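Local coordinates for probable transcriptional regulatory protein NarL (Mycobacterium tuberculosis, PDB 3EUL) that probably acts, once phosphorylated by its partner kinase NarS, as a DNA-binding transcription regulator of aerobic nitrate metabolism genes, this chain being its signal receiver domain, at residues L35-V41 against I125-L130; A53-I57 against V79-V83; I57-P62 against E87-R91; R91-A97 against A112-K118. One frame throughout, in Å; residues are numbered along the deposited sequence.

Contact 1: L35-V41 against I125-L130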
loop_
_atom_site.group_PDB
_atom_site.type_symbol
_atom_site.label_atom_id
_atom_site.label_comp_id
_atom_site.label_asym_id
_atom_site.label_seq_id
_atom_site.Cartn_x
_atom_site.Cartn_y
_atom_site.Cartn_z
ATOM N N LEU A 35 -6.160 -9.299 -5.016
ATOM C CA LEU A 35 -4.876 -9.291 -5.707
ATOM C C LEU A 35 -4.468 -10.709 -6.147
ATOM O O LEU A 35 -4.093 -10.936 -7.304
ATOM C CB LEU A 35 -3.807 -8.625 -4.819
ATOM C CG LEU A 35 -4.031 -7.161 -4.448
ATOM C CD1 LEU A 35 -2.942 -6.633 -3.452
ATOM C CD2 LEU A 35 -4.127 -6.309 -5.686
ATOM N N SER A 36 -4.568 -11.661 -5.234
ATOM C CA SER A 36 -4.158 -13.024 -5.490
ATOM C C SER A 36 -5.001 -13.677 -6.594
ATOM O O SER A 36 -4.469 -14.374 -7.464
ATOM C CB SER A 36 -4.242 -13.830 -4.178
ATOM O OG SER A 36 -3.261 -13.352 -3.253
ATOM N N LEU A 37 -6.305 -13.425 -6.567
ATOM C CA LEU A 37 -7.222 -14.002 -7.545
ATOM C C LEU A 37 -7.143 -13.343 -8.928
ATOM O O LEU A 37 -7.665 -13.910 -9.870
ATOM C CB LEU A 37 -8.659 -13.962 -7.027
ATOM C CG LEU A 37 -8.958 -14.934 -5.884
ATOM C CD1 LEU A 37 -10.447 -14.824 -5.478
ATOM C CD2 LEU A 37 -8.633 -16.369 -6.238
ATOM N N SER A 38 -6.469 -12.185 -9.039
ATOM C CA SER A 38 -6.235 -11.525 -10.331
ATOM C C SER A 38 -5.351 -12.394 -11.213
ATOM O O SER A 38 -5.444 -12.340 -12.400
ATOM C CB SER A 38 -5.570 -10.157 -10.166
ATOM O OG SER A 38 -4.170 -10.267 -9.871
ATOM N N GLY A 39 -4.482 -13.189 -10.600
ATOM C CA GLY A 39 -3.463 -13.956 -11.327
ATOM C C GLY A 39 -2.200 -13.153 -11.660
ATOM O O GLY A 39 -1.236 -13.729 -12.169
ATOM N N SER A 40 -2.174 -11.861 -11.347
ATOM C CA SER A 40 -1.048 -10.974 -11.729
ATOM C C SER A 40 -0.232 -10.409 -10.551
ATOM O O SER A 40 0.692 -9.594 -10.744
ATOM C CB SER A 40 -1.586 -9.810 -12.560
ATOM O OG SER A 40 -2.025 -10.272 -13.834
ATOM N N VAL A 41 -0.575 -10.828 -9.338
ATOM C CA VAL A 41 -0.015 -10.250 -8.131
ATOM C C VAL A 41 0.343 -11.354 -7.129
ATOM O O VAL A 41 -0.440 -12.273 -6.845
ATOM C CB VAL A 41 -0.972 -9.220 -7.451
ATOM C CG1 VAL A 41 -0.331 -8.633 -6.162
ATOM C CG2 VAL A 41 -1.397 -8.074 -8.414
ATOM N N ILE A 125 -8.823 -1.778 -7.490
ATOM C CA ILE A 125 -7.615 -1.947 -6.663
ATOM C C ILE A 125 -6.534 -2.721 -7.372
ATOM O O ILE A 125 -5.345 -2.362 -7.283
ATOM C CB ILE A 125 -7.958 -2.636 -5.335
ATOM C CG1 ILE A 125 -8.889 -1.737 -4.528
ATOM C CG2 ILE A 125 -6.705 -2.925 -4.536
ATOM C CD1 ILE A 125 -9.947 -2.491 -3.791
ATOM N N VAL A 126 -6.923 -3.779 -8.084
ATOM C CA VAL A 126 -5.956 -4.530 -8.865
ATOM C C VAL A 126 -5.328 -3.578 -9.870
ATOM O O VAL A 126 -4.111 -3.508 -9.977
ATOM C CB VAL A 126 -6.587 -5.721 -9.594
ATOM C CG1 VAL A 126 -5.644 -6.299 -10.680
ATOM C CG2 VAL A 126 -6.999 -6.794 -8.589
ATOM N N LYS A 127 -6.157 -2.853 -10.613
ATOM C CA LYS A 127 -5.642 -1.939 -11.616
ATOM C C LYS A 127 -4.736 -0.843 -11.015
ATOM O O LYS A 127 -3.695 -0.519 -11.575
ATOM C CB LYS A 127 -6.789 -1.320 -12.417
ATOM C CG LYS A 127 -6.329 -0.214 -13.351
ATOM C CD LYS A 127 -7.437 0.283 -14.262
ATOM C CE LYS A 127 -6.972 1.518 -15.062
ATOM N NZ LYS A 127 -5.734 1.162 -15.830
ATOM N N ALA A 128 -5.140 -0.289 -9.886
ATOM C CA ALA A 128 -4.306 0.697 -9.173
ATOM C C ALA A 128 -2.941 0.151 -8.801
ATOM O O ALA A 128 -1.908 0.811 -9.006
ATOM C CB ALA A 128 -5.028 1.220 -7.943
ATOM N N VAL A 129 -2.910 -1.063 -8.267
ATOM C CA VAL A 129 -1.643 -1.698 -7.902
ATOM C C VAL A 129 -0.771 -1.966 -9.147
ATOM O O VAL A 129 0.421 -1.648 -9.182
ATOM C CB VAL A 129 -1.922 -2.993 -7.117
ATOM C CG1 VAL A 129 -0.700 -3.868 -7.039
ATOM C CG2 VAL A 129 -2.444 -2.620 -5.720
ATOM N N LEU A 130 -1.376 -2.533 -10.179
ATOM C CA LEU A 130 -0.660 -2.822 -11.414
ATOM C C LEU A 130 -0.154 -1.558 -12.109
ATOM O O LEU A 130 0.987 -1.531 -12.570
ATOM C CB LEU A 130 -1.528 -3.670 -12.370
ATOM C CG LEU A 130 -1.869 -5.082 -11.851
ATOM C CD1 LEU A 130 -2.709 -5.875 -12.868
ATOM C CD2 LEU A 130 -0.603 -5.855 -11.472
#
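In the CheY-like receiver domain the first and last helices lie side by side on one face of the parallel sheet, and Leu35 of helix 25-38 meets Val126 and Val129 of helix 122-134 near the end of the first of them. One methyl group, CD2 of Leu35, meets both valines. It stands 4.1 Å from CG2 of Val126 and an equal 4.1 Å from CG2 of Val129, so it lies between side chains one turn apart; the Leu35 and Val129 side chains run at about a right angle to each other. Leu35 CG is anti to its own carbonyl carbon (chi1 -62°), which carries the methyl across to the second helix although the residue's CB does not point there.

One turn further on, CB of Ser38 rests 3.9 Å from CG1 of Val126, while the hydroxyl of Ser38 is turned back on its own chain. Ser38 OG donates to Leu35 O at 2.7 Å, in the carbonyl plane, and accepts from Ser40 N at 3.0 Å, the latter an ST turn. Gly39, the first residue to leave helical angles, has positive phi, and the chain turns into strand 41-47. Beyond the turn the two branches of Leu130 divide their partners, Leu130 CD1 reaching CB of Ser40 at 4.1 Å and Leu130 CD2 reaching CG2 of Val41 at 3.9 Å.

Val18 of strand 16-21 touches both Val41 and Val129, joining this seam to the sheet below. Aliphatic packing of two helices over a central parallel sheet is typical of the three-layer alpha/beta/alpha receiver fold.

Contact 2: A53-I57 against V79-V83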
loop_
_atom_site.group_PDB
_atom_site.type_symbol
_atom_site.label_atom_id
_atom_site.label_comp_id
_atom_site.label_asym_id
_atom_site.label_seq_id
_atom_site.Cartn_x
_atom_site.Cartn_y
_atom_site.Cartn_z
ATOM N N ALA A 53 4.930 -3.147 8.648
ATOM C CA ALA A 53 4.835 -2.885 7.214
ATOM C C ALA A 53 6.157 -2.373 6.683
ATOM O O ALA A 53 6.646 -2.812 5.641
ATOM C CB ALA A 53 3.712 -1.843 6.953
ATOM N N LEU A 54 6.759 -1.450 7.394
ATOM C CA LEU A 54 8.058 -0.929 6.962
ATOM C C LEU A 54 9.156 -2.015 6.952
ATOM O O LEU A 54 9.973 -2.102 6.021
ATOM C CB LEU A 54 8.452 0.233 7.850
ATOM C CG LEU A 54 9.809 0.835 7.539
ATOM C CD1 LEU A 54 9.858 1.365 6.130
ATOM C CD2 LEU A 54 10.138 1.925 8.546
ATOM N N GLU A 55 9.152 -2.854 7.979
ATOM C CA GLU A 55 10.110 -3.925 8.046
ATOM C C GLU A 55 9.910 -4.929 6.930
ATOM O O GLU A 55 10.895 -5.402 6.378
ATOM C CB GLU A 55 10.076 -4.605 9.412
ATOM C CG GLU A 55 11.182 -5.614 9.603
ATOM C CD GLU A 55 12.605 -5.023 9.647
ATOM O OE1 GLU A 55 12.820 -3.863 10.097
ATOM O OE2 GLU A 55 13.536 -5.771 9.261
ATOM N N LEU A 56 8.651 -5.256 6.585
ATOM C CA LEU A 56 8.392 -6.154 5.479
ATOM C C LEU A 56 8.842 -5.564 4.155
ATOM O O LEU A 56 9.302 -6.288 3.259
ATOM C CB LEU A 56 6.907 -6.488 5.363
ATOM C CG LEU A 56 6.281 -7.479 6.332
ATOM C CD1 LEU A 56 4.799 -7.468 6.096
ATOM C CD2 LEU A 56 6.807 -8.912 6.178
ATOM N N ILE A 57 8.671 -4.246 4.017
ATOM C CA ILE A 57 9.124 -3.554 2.814
ATOM C C ILE A 57 10.654 -3.646 2.716
ATOM O O ILE A 57 11.195 -3.931 1.641
ATOM C CB ILE A 57 8.606 -2.082 2.772
ATOM C CG1 ILE A 57 7.076 -2.070 2.606
ATOM C CG2 ILE A 57 9.270 -1.272 1.638
ATOM C CD1 ILE A 57 6.408 -0.727 2.930
ATOM N N VAL A 79 5.351 5.780 6.821
ATOM C CA VAL A 79 6.008 4.684 6.120
ATOM C C VAL A 79 6.442 5.123 4.736
ATOM O O VAL A 79 7.575 4.831 4.354
ATOM C CB VAL A 79 5.120 3.412 5.989
ATOM C CG1 VAL A 79 5.859 2.292 5.186
ATOM C CG2 VAL A 79 4.677 2.891 7.335
ATOM N N ALA A 80 5.558 5.798 3.981
ATOM C CA ALA A 80 5.937 6.320 2.648
ATOM C C ALA A 80 7.187 7.215 2.702
ATOM O O ALA A 80 8.114 7.101 1.873
ATOM C CB ALA A 80 4.790 7.043 1.984
ATOM N N ALA A 81 7.236 8.089 3.704
ATOM C CA ALA A 81 8.396 8.975 3.920
ATOM C C ALA A 81 9.709 8.227 4.150
ATOM O O ALA A 81 10.773 8.605 3.605
ATOM C CB ALA A 81 8.115 9.892 5.149
ATOM N N ALA A 82 9.633 7.210 5.011
ATOM C CA ALA A 82 10.742 6.379 5.399
ATOM C C ALA A 82 11.269 5.572 4.207
ATOM O O ALA A 82 12.473 5.491 4.014
ATOM C CB ALA A 82 10.309 5.418 6.560
ATOM N N VAL A 83 10.364 4.983 3.423
ATOM C CA VAL A 83 10.728 4.221 2.214
ATOM C C VAL A 83 11.473 5.092 1.207
ATOM O O VAL A 83 12.562 4.728 0.740
ATOM C CB VAL A 83 9.468 3.525 1.569
ATOM C CG1 VAL A 83 9.818 2.861 0.190
ATOM C CG2 VAL A 83 8.911 2.467 2.545
#
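Segments 53-57 of helix 50-60 and 79-83 of helix 76-85 run in nearly the same direction, their axes 10.4 Å apart at closest approach and inclined by 29°, with Leu54 and Val79 nearest along the backbone. They belong to neighbouring helices of the receiver domain's alpha/beta/alpha sandwich, and the contact is made by aliphatic side chains.

Leu54 and Ile57, one turn apart, face Val79, Ala82 and Val83 on the other helix. Leu54 extends toward the second helix: with CG anti to the backbone N (chi1 178°), its two methyls arrive at Ala82 and Val83. Leu54 CD2 lies 4.0 Å from CB of Ala82, and Leu54 CD1 turns to CG2 of Val83 at 3.9 Å. The Leu54 and Val83 side chains lie alongside each other, pointing opposite ways, and the short side chain of Ala82 lets both leucine methyls come close to its CB.

Ile57 spreads its branches over two residues. Ile57 CG2 meets CG2 of Val83 at 3.9 Å, with the two side chains crossing at about a right angle. The longer arm extends back toward the start of the second segment and ends against Val79. One methyl of Val83, CG2, is therefore touched from both Leu54 and Ile57.

Beneath, Leu67 of strand 64-68 touches Ala53 and Val79, while Val92 of strand 91-96 touches Ala80 and Val83, so the paired helices sit on the central strands of the sheet. The shortest approach between these two segments is made by CD1 of Ile57, 3.8 Å from CG1 of Val79.

Contact 3: I57-P62 against E87-R91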
loop_
_atom_site.group_PDB
_atom_site.type_symbol
_atom_site.label_atom_id
_atom_site.label_comp_id
_atom_site.label_asym_id
_atom_site.label_seq_id
_atom_site.Cartn_x
_atom_site.Cartn_y
_atom_site.Cartn_z
ATOM N N ILE A 57 8.671 -4.246 4.017
ATOM C CA ILE A 57 9.124 -3.554 2.814
ATOM C C ILE A 57 10.654 -3.646 2.716
ATOM O O ILE A 57 11.195 -3.931 1.641
ATOM C CB ILE A 57 8.606 -2.082 2.772
ATOM C CG1 ILE A 57 7.076 -2.070 2.606
ATOM C CG2 ILE A 57 9.270 -1.272 1.638
ATOM C CD1 ILE A 57 6.408 -0.727 2.930
ATOM N N LYS A 58 11.354 -3.441 3.827
ATOM C CA LYS A 58 12.821 -3.566 3.799
ATOM C C LYS A 58 13.267 -4.971 3.398
ATOM O O LYS A 58 14.225 -5.115 2.661
ATOM C CB LYS A 58 13.459 -3.168 5.136
ATOM C CG LYS A 58 13.278 -1.673 5.492
ATOM C CD LYS A 58 14.019 -1.258 6.743
ATOM C CE LYS A 58 13.566 -2.067 7.938
ATOM N NZ LYS A 58 14.302 -1.680 9.191
ATOM N N ALA A 59 12.567 -5.994 3.877
ATOM C CA ALA A 59 12.952 -7.384 3.617
ATOM C C ALA A 59 12.575 -7.870 2.218
ATOM O O ALA A 59 13.381 -8.508 1.542
ATOM C CB ALA A 59 12.344 -8.310 4.665
ATOM N N HIS A 60 11.352 -7.592 1.794
ATOM C CA HIS A 60 10.831 -8.157 0.556
ATOM C C HIS A 60 11.064 -7.279 -0.654
ATOM O O HIS A 60 11.028 -7.768 -1.767
ATOM C CB HIS A 60 9.351 -8.449 0.694
ATOM C CG HIS A 60 9.057 -9.548 1.645
ATOM N ND1 HIS A 60 9.160 -10.880 1.292
ATOM C CD2 HIS A 60 8.650 -9.523 2.934
ATOM C CE1 HIS A 60 8.863 -11.623 2.345
ATOM N NE2 HIS A 60 8.534 -10.825 3.345
ATOM N N LEU A 61 11.348 -5.989 -0.433
ATOM C CA LEU A 61 11.583 -5.021 -1.521
ATOM C C LEU A 61 10.491 -5.213 -2.577
ATOM O O LEU A 61 10.767 -5.437 -3.747
ATOM C CB LEU A 61 12.976 -5.174 -2.151
ATOM C CG LEU A 61 14.219 -4.419 -1.657
ATOM C CD1 LEU A 61 14.150 -3.964 -0.223
ATOM C CD2 LEU A 61 15.436 -5.246 -1.926
ATOM N N PRO A 62 9.245 -5.063 -2.159
ATOM C CA PRO A 62 8.140 -5.292 -3.048
ATOM C C PRO A 62 8.062 -4.184 -4.087
ATOM O O PRO A 62 8.514 -3.092 -3.818
ATOM C CB PRO A 62 6.948 -5.208 -2.110
ATOM C CG PRO A 62 7.372 -4.314 -1.033
ATOM C CD PRO A 62 8.787 -4.651 -0.814
ATOM N N GLU A 87 15.538 5.247 0.179
ATOM C CA GLU A 87 15.710 5.031 -1.248
ATOM C C GLU A 87 15.406 3.608 -1.682
ATOM O O GLU A 87 16.092 3.073 -2.545
ATOM C CB GLU A 87 17.135 5.426 -1.673
ATOM C CG GLU A 87 17.529 6.828 -1.166
ATOM C CD GLU A 87 18.851 7.315 -1.704
ATOM O OE1 GLU A 87 19.891 6.729 -1.330
ATOM O OE2 GLU A 87 18.850 8.308 -2.468
ATOM N N LEU A 88 14.379 3.002 -1.089
ATOM C CA LEU A 88 13.921 1.678 -1.512
ATOM C C LEU A 88 13.137 1.767 -2.842
ATOM O O LEU A 88 12.515 2.775 -3.119
ATOM C CB LEU A 88 13.071 1.045 -0.423
ATOM C CG LEU A 88 13.684 0.834 0.965
ATOM C CD1 LEU A 88 12.643 0.195 1.877
ATOM C CD2 LEU A 88 14.962 -0.021 0.948
ATOM N N PRO A 89 13.179 0.721 -3.665
ATOM C CA PRO A 89 12.483 0.795 -4.943
ATOM C C PRO A 89 10.945 0.759 -4.844
ATOM O O PRO A 89 10.235 1.047 -5.824
ATOM C CB PRO A 89 13.010 -0.439 -5.698
ATOM C CG PRO A 89 13.451 -1.385 -4.632
ATOM C CD PRO A 89 13.911 -0.551 -3.496
ATOM N N THR A 90 10.433 0.473 -3.662
ATOM C CA THR A 90 9.010 0.258 -3.474
ATOM C C THR A 90 8.157 1.507 -3.629
ATOM O O THR A 90 8.455 2.517 -3.028
ATOM C CB THR A 90 8.787 -0.304 -2.069
ATOM O OG1 THR A 90 9.538 -1.525 -1.962
ATOM C CG2 THR A 90 7.294 -0.597 -1.859
ATOM N N ARG A 91 7.050 1.403 -4.361
ATOM C CA ARG A 91 6.059 2.489 -4.426
ATOM C C ARG A 91 5.004 2.248 -3.393
ATOM O O ARG A 91 4.469 1.148 -3.313
ATOM C CB ARG A 91 5.449 2.561 -5.803
ATOM C CG ARG A 91 6.468 3.083 -6.779
ATOM C CD ARG A 91 6.015 3.095 -8.197
ATOM N NE ARG A 91 4.875 3.962 -8.536
ATOM C CZ ARG A 91 4.793 5.296 -8.451
ATOM N NH1 ARG A 91 5.749 6.045 -7.913
ATOM N NH2 ARG A 91 3.675 5.895 -8.870
#
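Thr90 is set against Pro62 with its hydroxyl turned to the proline carbonyl: Thr90 OG1 donates to Pro62 O at 2.6 Å, in the carbonyl plane and with a C=O...donor angle of 147°. OG1 lies anti to the threonine's own carbonyl carbon (chi1 -58°), and this rotation brings it over to Pro62 while Thr90 CG2 lies 3.8 Å from the ring atom CG of Pro62. The same carbonyl receives a weak, bent CA-H...O contact from Thr90 CA, 3.4 Å from Pro62 O.

Leu88 packs against the last turn of helix 50-60, its two methyls parted. Leu88 CD1 meets CG2 of Ile57 at 3.7 Å, the side chains crossing obliquely, and also lies by the aliphatic stem of Lys58, whose amine is salt-bridged to Glu55. Leu88 CD2 instead faces CD1 of Leu61 at 4.2 Å, nearly at a right angle. Leu61, the first residue past helix 50-60 to leave helical angles, with positive phi, also brings CG near CD of Pro89.

Ile57 CG2 forms a corner, meeting Leu88 CD1 on one flank and Thr90 OG1, at 3.6 Å, on another. Val83 of helix 76-85 touches Leu88 and Thr90, and Ala65 of strand 64-68 touches Ile57 and Thr90. The contact joins the turn leaving helix 50-60 to the loop that leads from helix 76-85, closed by a Schellman motif at Glu87, into strand 91-96.

Contact 4: R91-A97 against A112-K118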
loop_
_atom_site.group_PDB
_atom_site.type_symbol
_atom_site.label_atom_id
_atom_site.label_comp_id
_atom_site.label_asym_id
_atom_site.label_seq_id
_atom_site.Cartn_x
_atom_site.Cartn_y
_atom_site.Cartn_z
ATOM N N ARG A 91 7.050 1.403 -4.361
ATOM C CA ARG A 91 6.059 2.489 -4.426
ATOM C C ARG A 91 5.004 2.248 -3.393
ATOM O O ARG A 91 4.469 1.148 -3.313
ATOM C CB ARG A 91 5.449 2.561 -5.803
ATOM C CG ARG A 91 6.468 3.083 -6.779
ATOM C CD ARG A 91 6.015 3.095 -8.197
ATOM N NE ARG A 91 4.875 3.962 -8.536
ATOM C CZ ARG A 91 4.793 5.296 -8.451
ATOM N NH1 ARG A 91 5.749 6.045 -7.913
ATOM N NH2 ARG A 91 3.675 5.895 -8.870
ATOM N N VAL A 92 4.725 3.248 -2.572
ATOM C CA VAL A 92 3.754 3.093 -1.487
ATOM C C VAL A 92 2.411 3.743 -1.875
ATOM O O VAL A 92 2.297 4.978 -1.981
ATOM C CB VAL A 92 4.276 3.665 -0.174
ATOM C CG1 VAL A 92 3.185 3.592 0.909
ATOM C CG2 VAL A 92 5.559 2.899 0.265
ATOM N N LEU A 93 1.410 2.894 -2.071
ATOM C CA LEU A 93 0.053 3.309 -2.427
ATOM C C LEU A 93 -0.765 3.302 -1.153
ATOM O O LEU A 93 -0.800 2.307 -0.442
ATOM C CB LEU A 93 -0.486 2.327 -3.483
ATOM C CG LEU A 93 -1.654 2.652 -4.376
ATOM C CD1 LEU A 93 -1.490 3.951 -5.182
ATOM C CD2 LEU A 93 -1.873 1.463 -5.312
ATOM N N LEU A 94 -1.379 4.427 -0.797
ATOM C CA LEU A 94 -2.191 4.459 0.428
ATOM C C LEU A 94 -3.673 4.285 0.083
ATOM O O LEU A 94 -4.142 4.637 -1.009
ATOM C CB LEU A 94 -1.979 5.750 1.246
ATOM C CG LEU A 94 -0.567 6.054 1.743
ATOM C CD1 LEU A 94 -0.471 7.429 2.482
ATOM C CD2 LEU A 94 0.041 4.885 2.583
ATOM N N ILE A 95 -4.401 3.732 1.033
ATOM C CA ILE A 95 -5.835 3.581 0.925
ATOM C C ILE A 95 -6.452 4.024 2.243
ATOM O O ILE A 95 -5.903 3.781 3.314
ATOM C CB ILE A 95 -6.192 2.127 0.527
ATOM C CG1 ILE A 95 -7.672 1.996 0.159
ATOM C CG2 ILE A 95 -5.737 1.103 1.643
ATOM C CD1 ILE A 95 -7.972 0.766 -0.703
ATOM N N SER A 96 -7.612 4.675 2.178
ATOM C CA SER A 96 -8.242 5.131 3.395
ATOM C C SER A 96 -9.734 5.352 3.241
ATOM O O SER A 96 -10.243 5.569 2.140
ATOM C CB SER A 96 -7.595 6.451 3.837
ATOM O OG SER A 96 -7.981 6.749 5.162
ATOM N N ALA A 97 -10.423 5.310 4.370
ATOM C CA ALA A 97 -11.792 5.810 4.441
ATOM C C ALA A 97 -11.845 7.356 4.573
ATOM O O ALA A 97 -12.888 7.924 4.329
ATOM C CB ALA A 97 -12.553 5.104 5.573
ATOM N N ALA A 112 4.020 9.327 -0.950
ATOM C CA ALA A 112 3.033 8.317 -1.350
ATOM C C ALA A 112 2.838 8.378 -2.842
ATOM O O ALA A 112 2.717 9.470 -3.406
ATOM C CB ALA A 112 1.684 8.519 -0.641
ATOM N N ALA A 113 2.819 7.210 -3.483
ATOM C CA ALA A 113 2.647 7.120 -4.932
ATOM C C ALA A 113 1.197 7.374 -5.367
ATOM O O ALA A 113 0.924 7.655 -6.522
ATOM C CB ALA A 113 3.099 5.758 -5.419
ATOM N N GLY A 114 0.264 7.291 -4.444
ATOM C CA GLY A 114 -1.127 7.479 -4.787
ATOM C C GLY A 114 -1.925 7.317 -3.537
ATOM O O GLY A 114 -1.382 6.944 -2.509
ATOM N N PHE A 115 -3.215 7.618 -3.625
ATOM C CA PHE A 115 -4.093 7.685 -2.482
ATOM C C PHE A 115 -5.475 7.247 -2.953
ATOM O O PHE A 115 -6.115 7.943 -3.743
ATOM C CB PHE A 115 -4.143 9.113 -1.893
ATOM C CG PHE A 115 -4.579 9.164 -0.437
ATOM C CD1 PHE A 115 -3.647 9.287 0.583
ATOM C CD2 PHE A 115 -5.922 9.049 -0.090
ATOM C CE1 PHE A 115 -4.036 9.301 1.918
ATOM C CE2 PHE A 115 -6.333 9.074 1.246
ATOM C CZ PHE A 115 -5.391 9.206 2.259
ATOM N N LEU A 116 -5.936 6.112 -2.446
ATOM C CA LEU A 116 -7.149 5.468 -2.921
ATOM C C LEU A 116 -8.163 5.474 -1.780
ATOM O O LEU A 116 -7.788 5.592 -0.617
ATOM C CB LEU A 116 -6.866 4.006 -3.305
ATOM C CG LEU A 116 -5.685 3.776 -4.245
ATOM C CD1 LEU A 116 -5.351 2.270 -4.328
ATOM C CD2 LEU A 116 -6.050 4.360 -5.614
ATOM N N LEU A 117 -9.434 5.347 -2.127
ATOM C CA LEU A 117 -10.507 5.277 -1.148
ATOM C C LEU A 117 -10.943 3.850 -0.905
ATOM O O LEU A 117 -10.832 3.025 -1.793
ATOM C CB LEU A 117 -11.689 6.121 -1.618
ATOM C CG LEU A 117 -11.695 7.543 -1.052
ATOM C CD1 LEU A 117 -10.305 8.156 -0.939
ATOM C CD2 LEU A 117 -12.624 8.429 -1.855
ATOM N N LYS A 118 -11.446 3.558 0.299
ATOM C CA LYS A 118 -11.828 2.186 0.633
ATOM C C LYS A 118 -13.098 1.724 -0.095
ATOM O O LYS A 118 -13.420 0.543 -0.060
ATOM C CB LYS A 118 -11.918 1.974 2.146
ATOM C CG LYS A 118 -10.559 1.663 2.755
ATOM C CD LYS A 118 -10.613 1.199 4.206
ATOM C CE LYS A 118 -9.195 0.817 4.659
ATOM N NZ LYS A 118 -9.156 0.165 6.005
#
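Leu94 turns CG anti to its own carbonyl carbon (chi1 -59°), which takes Leu94 CD1 to CB of Ala112 at 3.9 Å and close to CE1 of Phe115. Phe115 turns its ring anti to its backbone N (chi1 -158°), bringing Phe115 CD1 4.0 Å from CB of Leu94. The ring meets it obliquely and also reaches CB of Ser96. On the other face of the sheet, Leu93 CD2 packs against CD1 of Leu116 at 3.7 Å, and Leu93 CD1 lies over Gly114 CA at 3.6 Å.

Backbone bonds join the parallel strands: Leu94 N to Gly114 O (3.0 Å), Leu116 N to Leu94 O (2.7 Å) and Ser96 N to Leu116 O (2.9 Å). Flanking bonds come from Ala113 N to Val92 O and from Lys118 N to Ser96 O. At the N-terminal end of strand 91-96, CB of Ala113 lies over the centre of one face of the Arg91 guanidinium, whose NE bonds to Cys132 O.

Lys118 extends from beside Ile95 to a salt bridge with Asp22, and makes a long, weak ion pair with Asp68, the probable phosphorylation site. Strands 91-96 and 114-117, linked through helix 101-109, form a beta-alpha-beta crossover with a lysine following the last strand, beside the acidic pocket, as in other CheY-like receivers.

Overall arrangement
From the N terminus, the chain first enters contact 1 at the end of helix 25-38, and the loop opened there closes only at helix 122-134, enclosing all the others. Within it, helix 50-60, with the turn after it, supplies the first segments of contacts 2 and 3, which share Ile57. Their segments alternate along the chain, so these two loops cross, joining helix 50-60 to helix 76-85 and to the loop after it. Contact 3 ends at Arg91, where contact 4 begins, and the crossover through helix 101-109 closes at strand 114-117. Contacts 1 and 2 lie on opposite sides of the chain's centre, about 21 Å apart between centres; contact 4, in the sheet, touches both.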